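Hypoxanthine phosphoribosyltransferase (Bacillus anthracis, PDB 4QYI) probably salvages purines by joining hypoxanthine or guanine to the phosphoribosyl group of 5-phosphoribosyl 1-pyrophosphate, giving IMP or GMP and pyrophosphate. Local coordinates at residues I38-V43 / V62-I67; G80-L85 / G107-F112; F127-D132 / L141-V146. One frame throughout, in Å; residues are numbered along the deposited sequence. Where two conformers were deposited one is given.

Contact 1 of 3, residues I38-V43 / V62-I67; sequences IVVIAV and VTIDFI
V40 stands mid-way along the pairing of 38-43 with 62-67, its N hydrogen-bonded to T63 O (2.7 Å) and its O to D65 N (2.9 Å). That carbonyl is further crowded by I64, whose CG1 comes within 3.3 Å of V40 O. Beside these bonds the two methyls of V40 divide their work: CG2 meets V62 CG1 and CG1 meets I64 CD1, the latter at 3.9 Å. Farther along the same face, A42 CB comes obliquely to the F66 ring, 3.8 Å from CD1. On the other face I67 CG2 lies 4.0 Å from both I41 CG2 and V43 CG2; with CG1 of I67 anti to the backbone N (chi1 -171°), CG2 is left between the backbone N and the carbonyl carbon, where it meets both side chains. The two strands run parallel, as adjacent strands of the beta-alpha-beta unit formed with helix 48-55 in the central sheet of the phosphoribosyltransferase fold. Strand 96-101 lies along the other edge of 38-43, and F117 of helix 108-118 packs on I41 and I67. D65 OD1 receives F66 N at 2.8 Å from above the carboxylate plane and forms a salt bridge to a basic side chain of another chain, while D65 OD2 accepts the backbone N of D89 and V90. At the strand end V43 O is held by S47 OG, and the V43 side chain is about 5 Å from the bound magnesium.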
# COMPACT_ATOMS: atom_id res chain seq x y z
N ILE A 38 6.59 16.75 -3.27
CA ILE A 38 6.76 16.04 -2.02
C ILE A 38 7.03 14.57 -2.28
O ILE A 38 6.51 14.00 -3.23
CB ILE A 38 5.47 16.09 -1.18
CG1 ILE A 38 5.09 17.54 -0.86
CG2 ILE A 38 5.63 15.32 0.12
CD1 ILE A 38 3.70 17.67 -0.27
N VAL A 39 7.87 13.97 -1.43
CA VAL A 39 8.12 12.55 -1.49
C VAL A 39 7.47 11.97 -0.23
O VAL A 39 7.75 12.41 0.89
CB VAL A 39 9.62 12.18 -1.48
CG1 VAL A 39 9.80 10.66 -1.39
CG2 VAL A 39 10.32 12.74 -2.71
N VAL A 40 6.58 11.02 -0.42
CA VAL A 40 5.91 10.35 0.69
C VAL A 40 6.53 8.97 0.84
O VAL A 40 6.62 8.22 -0.12
CB VAL A 40 4.40 10.24 0.47
CG1 VAL A 40 3.77 9.35 1.52
CG2 VAL A 40 3.76 11.60 0.52
N ILE A 41 7.01 8.66 2.04
CA ILE A 41 7.58 7.36 2.30
C ILE A 41 6.74 6.69 3.36
O ILE A 41 6.72 7.09 4.53
CB ILE A 41 9.03 7.43 2.77
CG1 ILE A 41 9.91 8.05 1.69
CG2 ILE A 41 9.55 6.02 3.08
CD1 ILE A 41 11.31 8.30 2.18
N ALA A 42 6.05 5.64 2.94
CA ALA A 42 5.18 4.89 3.84
C ALA A 42 5.87 3.68 4.46
O ALA A 42 6.55 2.92 3.78
CB ALA A 42 3.95 4.45 3.07
N VAL A 43 5.71 3.52 5.77
CA VAL A 43 6.32 2.41 6.49
C VAL A 43 5.38 1.19 6.38
O VAL A 43 4.30 1.16 6.98
CB VAL A 43 6.63 2.75 7.97
CG1 VAL A 43 7.42 1.63 8.62
CG2 VAL A 43 7.45 4.03 8.08
N VAL A 62 3.32 14.41 -6.04
CA VAL A 62 3.79 13.48 -5.04
C VAL A 62 4.50 12.27 -5.64
O VAL A 62 4.03 11.68 -6.61
CB VAL A 62 2.59 12.97 -4.19
CG1 VAL A 62 2.98 11.81 -3.30
CG2 VAL A 62 2.00 14.10 -3.34
N THR A 63 5.62 11.89 -5.02
CA THR A 63 6.35 10.67 -5.36
C THR A 63 6.18 9.79 -4.14
O THR A 63 6.35 10.25 -3.02
CB THR A 63 7.85 10.92 -5.59
OG1 THR A 63 8.01 11.66 -6.78
CG2 THR A 63 8.64 9.59 -5.75
N ILE A 64 5.79 8.54 -4.32
CA ILE A 64 5.65 7.70 -3.13
C ILE A 64 6.60 6.51 -3.20
O ILE A 64 6.88 5.99 -4.26
CB ILE A 64 4.19 7.29 -2.80
CG1 ILE A 64 4.14 6.49 -1.48
CG2 ILE A 64 3.59 6.47 -3.92
CD1 ILE A 64 2.76 6.41 -0.86
N ASP A 65 7.11 6.09 -2.05
CA ASP A 65 7.97 4.91 -1.99
C ASP A 65 7.68 4.27 -0.63
O ASP A 65 6.95 4.83 0.21
CB ASP A 65 9.45 5.28 -2.15
CG ASP A 65 10.34 4.07 -2.55
OD1 ASP A 65 9.83 2.94 -2.70
OD2 ASP A 65 11.56 4.28 -2.74
N PHE A 66 8.24 3.08 -0.44
CA PHE A 66 8.01 2.33 0.77
C PHE A 66 9.30 1.88 1.45
O PHE A 66 10.33 1.69 0.80
CB PHE A 66 7.20 1.08 0.43
CG PHE A 66 5.88 1.36 -0.19
CD1 PHE A 66 4.81 1.72 0.61
CD2 PHE A 66 5.71 1.29 -1.55
CE1 PHE A 66 3.58 2.00 0.06
CE2 PHE A 66 4.47 1.57 -2.12
CZ PHE A 66 3.41 1.93 -1.31
N ILE A 67 9.22 1.71 2.76
CA ILE A 67 10.32 1.20 3.53
C ILE A 67 9.77 0.12 4.44
O ILE A 67 8.62 0.19 4.89
CB ILE A 67 11.05 2.31 4.33
CG1 ILE A 67 12.33 1.75 4.96
CG2 ILE A 67 10.16 2.89 5.42
CD1 ILE A 67 13.29 2.82 5.46

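Contact 2 of 3, residues G80-L85 / G107-F112; sequences GKVKLL and GLTLHF. With PO4 (phosphate ion), chain H.
T109, whose side chain rests on V82, gives its backbone N to phosphate O3 at 3.1 Å, one of several amides that grip this ion. G107 N binds O2 at 3.1 Å, L110 N makes a weak bond to O4, and D105 N adds a further donor. Each of the three amides from 107-112 thus takes a different oxygen, and the start of helix 108-118, with G107 as its N-cap residue, would probably add a favourable field. L108 N is engaged by S106 OG instead. The loop and helix start are the phosphoribosyl-diphosphate motif of the type I phosphoribosyltransferases; the ion, probably from the crystallisation liquor, is consistent with a mark of the site that takes the 5'-phosphate. Segment 80-85 packs on the first turn of this helix. G80, with positive phi and no side chain, lets its backbone lie against the L108 carbonyl, its CA 3.6 Å from L108 O in a CA-H...O contact, and its O lies 3.5 Å from F112 CB. F112 CG is anti to the backbone N (chi1 -171°), which carries the ring out against the backbone of K81 and V82. K81 CA stands over one ring face, 4.0 Å from the centroid and 21° off the normal, a CH-pi contact; V82 N lies over that face too, offset from its centre. V82 splits its methyls, CG2 touching F112 CD1 at 3.8 Å and CG1 lying 3.7 Å from T109 OG1, the V82 and T109 side chains crossing at about a right angle. T76 of helix 74-79 packs against both V82 and T109.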
# COMPACT_ATOMS: atom_id res chain seq x y z
N GLY A 80 14.99 0.96 19.69
CA GLY A 80 14.45 1.29 18.36
C GLY A 80 15.24 0.76 17.19
O GLY A 80 14.84 0.94 16.01
N LYS A 81 16.35 0.11 17.51
CA LYS A 81 17.20 -0.45 16.50
C LYS A 81 16.36 -1.45 15.73
O LYS A 81 15.83 -2.40 16.31
CB LYS A 81 18.40 -1.16 17.15
CG LYS A 81 19.45 -1.64 16.19
CD LYS A 81 20.31 -2.81 16.70
CE LYS A 81 20.94 -2.72 18.08
NZ LYS A 81 21.53 -4.04 18.49
N VAL A 82 16.26 -1.23 14.43
CA VAL A 82 15.55 -2.13 13.56
C VAL A 82 16.41 -2.47 12.37
O VAL A 82 17.32 -1.73 12.01
CB VAL A 82 14.22 -1.58 13.02
CG1 VAL A 82 13.16 -1.55 14.11
CG2 VAL A 82 14.42 -0.22 12.35
N LYS A 83 16.10 -3.60 11.76
CA LYS A 83 16.80 -4.10 10.60
C LYS A 83 16.06 -3.60 9.37
O LYS A 83 14.84 -3.80 9.26
CB LYS A 83 16.76 -5.64 10.65
CG LYS A 83 17.33 -6.37 9.45
CD LYS A 83 17.15 -7.87 9.61
CE LYS A 83 17.21 -8.64 8.29
NZ LYS A 83 18.36 -8.44 7.40
N LEU A 84 16.75 -2.89 8.47
CA LEU A 84 16.09 -2.46 7.25
C LEU A 84 15.91 -3.66 6.35
O LEU A 84 16.89 -4.28 5.93
CB LEU A 84 16.90 -1.43 6.47
CG LEU A 84 17.13 -0.14 7.21
CD1 LEU A 84 17.81 0.87 6.27
CD2 LEU A 84 15.79 0.36 7.68
N LEU A 85 14.67 -4.01 6.08
CA LEU A 85 14.38 -5.13 5.18
C LEU A 85 14.28 -4.66 3.75
O LEU A 85 14.62 -5.40 2.84
CB LEU A 85 13.05 -5.80 5.54
CG LEU A 85 13.00 -6.49 6.90
CD1 LEU A 85 11.61 -7.07 7.17
CD2 LEU A 85 14.05 -7.59 6.94
N GLY A 107 8.19 5.71 19.81
CA GLY A 107 8.91 6.57 18.88
C GLY A 107 10.34 6.15 18.63
O GLY A 107 11.05 6.76 17.80
N LEU A 108 10.76 5.09 19.31
CA LEU A 108 12.13 4.59 19.20
C LEU A 108 12.49 4.19 17.78
O LEU A 108 13.54 4.55 17.27
CB LEU A 108 12.32 3.40 20.16
CG LEU A 108 12.24 3.74 21.66
CD1 LEU A 108 12.14 2.51 22.54
CD2 LEU A 108 13.44 4.58 22.07
N THR A 109 11.61 3.44 17.14
CA THR A 109 11.84 2.97 15.78
C THR A 109 11.83 4.06 14.72
O THR A 109 12.60 4.05 13.77
CB THR A 109 10.83 1.88 15.42
OG1 THR A 109 11.10 0.73 16.23
CG2 THR A 109 10.94 1.49 13.96
N LEU A 110 10.95 5.02 14.90
CA LEU A 110 10.87 6.09 13.94
C LEU A 110 12.06 7.05 14.10
O LEU A 110 12.51 7.65 13.12
CB LEU A 110 9.55 6.77 14.13
CG LEU A 110 9.02 7.57 12.98
CD1 LEU A 110 8.92 6.74 11.70
CD2 LEU A 110 7.64 8.05 13.40
N HIS A 111 12.58 7.16 15.32
CA HIS A 111 13.76 7.99 15.57
C HIS A 111 14.93 7.38 14.82
O HIS A 111 15.73 8.08 14.21
CB HIS A 111 14.05 8.05 17.08
CG HIS A 111 15.21 8.93 17.44
ND1 HIS A 111 15.09 10.29 17.60
CD2 HIS A 111 16.50 8.63 17.70
CE1 HIS A 111 16.26 10.80 17.94
NE2 HIS A 111 17.14 9.81 18.01
N PHE A 112 15.01 6.05 14.85
CA PHE A 112 16.07 5.34 14.16
C PHE A 112 15.89 5.54 12.65
O PHE A 112 16.85 5.81 11.92
CB PHE A 112 15.99 3.86 14.57
CG PHE A 112 17.13 3.03 14.12
CD1 PHE A 112 17.11 2.39 12.89
CD2 PHE A 112 18.22 2.84 14.96
CE1 PHE A 112 18.17 1.61 12.49
CE2 PHE A 112 19.28 2.05 14.57
CZ PHE A 112 19.25 1.43 13.34
P PO4 H . 7.50 3.62 16.83
O1 PO4 H . 6.89 2.59 15.92
O2 PO4 H . 6.43 4.14 17.75
O3 PO4 H . 8.59 3.07 17.72
O4 PO4 H . 8.10 4.69 15.99

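Contact 3 of 3, residues F127-D132 / L141-V146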
# COMPACT_ATOMS: atom_id res chain seq x y z
N PHE A 127 7.18 13.86 9.92
CA PHE A 127 6.46 12.63 10.21
C PHE A 127 4.95 12.85 10.30
O PHE A 127 4.50 13.84 10.89
CB PHE A 127 7.00 12.01 11.50
CG PHE A 127 8.43 11.64 11.36
CD1 PHE A 127 8.77 10.43 10.80
CD2 PHE A 127 9.42 12.55 11.66
CE1 PHE A 127 10.08 10.10 10.60
CE2 PHE A 127 10.74 12.23 11.48
CZ PHE A 127 11.07 11.00 10.95
N CYS A 128 4.22 11.91 9.72
CA CYS A 128 2.78 11.92 9.69
C CYS A 128 2.25 10.58 10.16
O CYS A 128 2.51 9.57 9.52
CB CYS A 128 2.30 12.18 8.25
SG CYS A 128 0.50 12.12 8.05
N THR A 129 1.51 10.57 11.26
CA THR A 129 0.96 9.32 11.76
C THR A 129 -0.54 9.42 11.92
O THR A 129 -1.07 10.47 12.26
CB THR A 129 1.60 8.90 13.11
OG1 THR A 129 1.14 7.60 13.51
CG2 THR A 129 1.27 9.90 14.20
N LEU A 130 -1.21 8.31 11.66
CA LEU A 130 -2.64 8.26 11.79
C LEU A 130 -2.98 8.30 13.27
O LEU A 130 -3.85 9.06 13.69
CB LEU A 130 -3.20 6.96 11.21
CG LEU A 130 -4.72 6.81 11.33
CD1 LEU A 130 -5.45 7.92 10.58
CD2 LEU A 130 -5.16 5.46 10.79
N LEU A 131 -2.26 7.47 14.04
CA LEU A 131 -2.51 7.37 15.48
C LEU A 131 -1.25 7.67 16.28
O LEU A 131 -0.16 7.30 15.86
CB LEU A 131 -2.97 5.96 15.80
CG LEU A 131 -4.12 5.41 14.94
CD1 LEU A 131 -4.34 3.94 15.26
CD2 LEU A 131 -5.41 6.20 15.11
N ASP A 132 -1.42 8.35 17.41
CA ASP A 132 -0.31 8.72 18.27
C ASP A 132 -0.65 8.35 19.72
O ASP A 132 -1.80 8.50 20.17
CB ASP A 132 -0.03 10.24 18.15
CG ASP A 132 1.34 10.64 18.71
OD1 ASP A 132 2.22 9.76 18.83
OD2 ASP A 132 1.58 11.86 18.94
N LEU A 141 10.12 12.66 20.23
CA LEU A 141 9.71 12.66 18.84
C LEU A 141 8.27 13.13 18.74
O LEU A 141 7.33 12.45 19.16
CB LEU A 141 9.89 11.28 18.18
CG LEU A 141 9.71 11.21 16.64
CD1 LEU A 141 10.52 10.10 15.98
CD2 LEU A 141 8.25 11.10 16.23
N THR A 142 8.13 14.32 18.18
CA THR A 142 6.85 14.92 17.98
C THR A 142 6.57 14.86 16.48
O THR A 142 7.36 15.35 15.67
CB THR A 142 6.85 16.38 18.48
OG1 THR A 142 7.15 16.40 19.88
CG2 THR A 142 5.50 17.05 18.27
N ALA A 143 5.47 14.22 16.13
CA ALA A 143 5.06 14.11 14.74
C ALA A 143 4.40 15.41 14.35
O ALA A 143 3.52 15.92 15.09
CB ALA A 143 4.09 12.95 14.56
N GLU A 144 4.77 15.94 13.19
CA GLU A 144 4.19 17.18 12.73
C GLU A 144 2.71 17.01 12.37
O GLU A 144 1.92 17.94 12.50
CB GLU A 144 4.97 17.75 11.53
CG GLU A 144 6.33 18.35 11.89
CD GLU A 144 7.45 17.36 12.24
OE1 GLU A 144 7.36 16.12 12.00
OE2 GLU A 144 8.48 17.85 12.74
N TYR A 145 2.33 15.82 11.93
CA TYR A 145 0.94 15.57 11.53
C TYR A 145 0.43 14.37 12.29
O TYR A 145 1.02 13.29 12.20
CB TYR A 145 0.85 15.34 10.00
CG TYR A 145 1.60 16.40 9.23
CD1 TYR A 145 1.05 17.65 9.03
CD2 TYR A 145 2.86 16.16 8.71
CE1 TYR A 145 1.73 18.63 8.32
CE2 TYR A 145 3.55 17.14 8.00
CZ TYR A 145 2.97 18.37 7.81
OH TYR A 145 3.66 19.33 7.12
N VAL A 146 -0.66 14.55 13.03
CA VAL A 146 -1.25 13.49 13.83
C VAL A 146 -2.75 13.41 13.63
O VAL A 146 -3.45 14.41 13.78
CB VAL A 146 -1.00 13.74 15.34
CG1 VAL A 146 -1.63 12.63 16.16
CG2 VAL A 146 0.48 13.84 15.62
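F127 and E144 meet as two flat groups, the carboxylate oxygen OE1 lying at the edge of the phenyl ring near its plane, 4.1 Å from F127 CD2, with the two planes 29° apart. The Y145 ring has E144 CB over one face, near the rim, and is approached obliquely by F127 O and C128 CB. F127 and Y145 belong to the parallel strands 124-129 and 145-149 of the phosphoribosyltransferase core sheet, with E144 just ahead of the second. A bend at chi2 (73°) folds the E144 chain back, and its OE1 accepts F127 N at 3.1 Å in an almost straight bond, on the anti side and somewhat out of the carboxylate plane. Two backbone bonds follow, Y145 N to F127 O and T129 N to Y145 O, the second at 2.9 Å. C128 SG packs on Y145 CB at 3.8 Å, while the phenol OH reaches D32. On the side of T129, its CG2 meets A143 CB. Past the corner at L130 the chain reaches the other edge of strand 145-149, where D132, salt-bridged to R137, sets its CB 3.5 Å from V146 CG1. Across that corner T129 OG1 donates to L131 O at 2.7 Å.

From the N terminus the three contacts follow in series, none nested in or crossing another. Contact 1 closes the excursion through helix 48-55, and strand 62-71 then runs on toward helix 74-79. Contact 2 closes the next, longer loop, which holds strands 96-101 and 103-104, and so ties the antiparallel edge strand 82-84 to helix 108-118. Contact 3 closes the short helix-free connection 133-140. Contact 2 touches both others: L84 CD2 is 4.1 Å from I67 CD1 of contact 1, and L110 CG is 3.6 Å from F127 CD1 of contact 3. Contacts 1 and 3 do not touch; strand 96-101 lies between them in the sheet.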